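Local coordinates for protein alginate lyase, family PL7 (Zobellia galactanivorans, PDB 4BE3) that probably cleaves alginate by lyase action, working exolytically from chain ends as a family PL7 enzyme of a marine flavobacterium, at residues V107-S112 against Y255-A260. Sequence-based numbering, arbitrary orientation.
Sequences VGQIHS and YFKLGA. With SRT (S,R meso-tartaric acid), chain C.
His111 pairs with Tyr255, and Gln109 with Lys257, across the antiparallel strands 107-112 and 255-258. Both are hydrogen-bonded pairs, joined by four backbone bonds. The straightest runs from His111 N to Tyr255 O, 2.8 Å with 170° at the hydrogen. Between the two pairs, Phe256 CA and Ile110 CA make CA-H...O contacts with Gln109 O and Tyr255 O, respectively. At the corner where the chain turns, Val107 CA makes a CA-H...O contact with Gly259 O at 3.4 Å.

The two rings form an offset edge-to-face pair. The edge of His111 is turned toward the face of Tyr255, with the planes at 66°. Tyr255 CG sits between the backbone N and the carbonyl carbon (chi1 55°), which brings the ring across to His111, and His111 CD2 lies 3.2 Å from Tyr255 OH.

These side chains help form the meso-tartaric acid pocket. Tyr255 OH is hydrogen-bonded to O2 of the ligand at 2.6 Å. Lys257 bends at its third side-chain torsion, and its NZ bonds to ligand O11 at 3.0 Å and to O3. Ligand O11 also lies over the centre of the His111 ring. His111 ND1 is hydrogen-bonded to Glu119, and Lys257 NZ forms a salt bridge with Glu67.

On the other sheet face, Ile110 CG1 packs against Phe256 CE1 at 3.5 Å. This apolar side meets strands 80-90, 187-194 and 295-306 of the second sheet of the jelly-roll sandwich. Strands 65-70 and 121-126 flank the pair within its own sheet.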
# COMPACT_ATOMS: atom_id res chain seq x y z
N VAL A 107 15.61 11.61 11.56
CA VAL A 107 14.41 11.47 12.38
C VAL A 107 13.19 10.99 11.54
O VAL A 107 12.14 10.71 12.15
CB VAL A 107 14.02 12.75 13.11
CG1 VAL A 107 15.18 13.08 14.05
CG2 VAL A 107 13.77 13.92 12.13
N GLY A 108 13.36 10.88 10.25
CA GLY A 108 12.32 10.23 9.34
C GLY A 108 12.86 10.03 7.97
O GLY A 108 13.80 10.79 7.54
N GLN A 109 12.44 8.97 7.25
CA GLN A 109 12.96 8.78 5.94
C GLN A 109 11.93 8.01 5.11
O GLN A 109 10.99 7.41 5.70
CB GLN A 109 14.17 7.83 5.92
CG GLN A 109 14.87 7.50 7.10
CD GLN A 109 15.98 6.46 6.87
OE1 GLN A 109 16.52 5.94 7.83
NE2 GLN A 109 16.28 6.14 5.64
N ILE A 110 12.14 8.07 3.79
CA ILE A 110 11.56 7.02 2.89
C ILE A 110 12.84 6.25 2.48
O ILE A 110 13.82 6.88 2.01
CB ILE A 110 10.90 7.62 1.66
CG1 ILE A 110 9.65 8.40 2.20
CG2 ILE A 110 10.58 6.43 0.66
CD1 ILE A 110 9.01 9.19 1.09
N HIS A 111 12.81 4.89 2.63
CA HIS A 111 13.95 4.11 2.19
C HIS A 111 13.51 3.13 1.13
O HIS A 111 12.43 2.50 1.28
CB HIS A 111 14.41 3.39 3.45
CG HIS A 111 15.54 2.45 3.23
ND1 HIS A 111 16.79 2.89 3.07
CD2 HIS A 111 15.57 1.08 3.07
CE1 HIS A 111 17.64 1.82 2.80
NE2 HIS A 111 16.89 0.71 2.83
N SER A 112 14.31 2.97 0.08
CA SER A 112 13.87 2.06 -1.01
C SER A 112 14.25 0.62 -0.51
O SER A 112 15.34 0.33 0.08
CB SER A 112 14.54 2.58 -2.35
OG SER A 112 14.47 1.33 -3.16
N TYR A 255 9.52 2.28 1.79
CA TYR A 255 8.75 2.29 2.98
C TYR A 255 9.24 3.38 3.92
O TYR A 255 10.38 3.88 3.72
CB TYR A 255 8.79 0.93 3.71
CG TYR A 255 10.20 0.44 4.01
CD1 TYR A 255 10.86 -0.37 3.09
CD2 TYR A 255 10.83 0.72 5.26
CE1 TYR A 255 12.13 -0.90 3.40
CE2 TYR A 255 12.09 0.22 5.56
CZ TYR A 255 12.74 -0.58 4.61
OH TYR A 255 13.99 -1.10 4.86
N PHE A 256 8.40 3.79 4.83
CA PHE A 256 8.85 4.83 5.80
C PHE A 256 9.69 4.29 6.87
O PHE A 256 9.60 3.09 7.25
CB PHE A 256 7.65 5.51 6.51
CG PHE A 256 6.85 6.40 5.58
CD1 PHE A 256 7.45 7.50 5.07
CD2 PHE A 256 5.48 6.14 5.24
CE1 PHE A 256 6.75 8.43 4.24
CE2 PHE A 256 4.71 7.08 4.48
CZ PHE A 256 5.38 8.20 3.90
N LYS A 257 10.56 5.15 7.47
CA LYS A 257 11.26 4.81 8.72
C LYS A 257 11.24 6.03 9.64
O LYS A 257 11.12 7.18 9.16
CB LYS A 257 12.77 4.50 8.42
CG LYS A 257 12.89 3.37 7.36
CD LYS A 257 14.34 2.77 7.36
CE LYS A 257 14.33 1.88 8.62
NZ LYS A 257 15.68 1.50 9.11
N LEU A 258 11.34 5.77 10.91
CA LEU A 258 11.17 6.87 11.90
C LEU A 258 11.93 6.44 13.10
O LEU A 258 11.78 5.24 13.58
CB LEU A 258 9.66 6.96 12.22
CG LEU A 258 9.31 7.99 13.30
CD1 LEU A 258 7.87 8.58 12.96
CD2 LEU A 258 9.24 7.43 14.72
N GLY A 259 12.63 7.40 13.78
CA GLY A 259 13.27 7.10 15.07
C GLY A 259 14.58 7.94 15.19
O GLY A 259 14.51 9.16 14.91
N ALA A 260 15.68 7.28 15.60
CA ALA A 260 16.98 7.96 15.73
C ALA A 260 18.01 7.17 14.92
O ALA A 260 18.53 6.16 15.39
CB ALA A 260 17.37 8.03 17.19
O1 SRT C . 18.74 0.15 5.65
O11 SRT C . 16.96 1.41 6.39
C1 SRT C . 17.65 0.38 6.23
C2 SRT C . 16.95 -0.64 7.07
O2 SRT C . 15.53 -0.80 6.91
C3 SRT C . 17.81 -1.57 7.89
O3 SRT C . 17.84 -0.65 8.90
C4 SRT C . 17.29 -2.90 8.24
O4 SRT C . 16.89 -3.16 9.36
O41 SRT C . 17.11 -3.73 7.35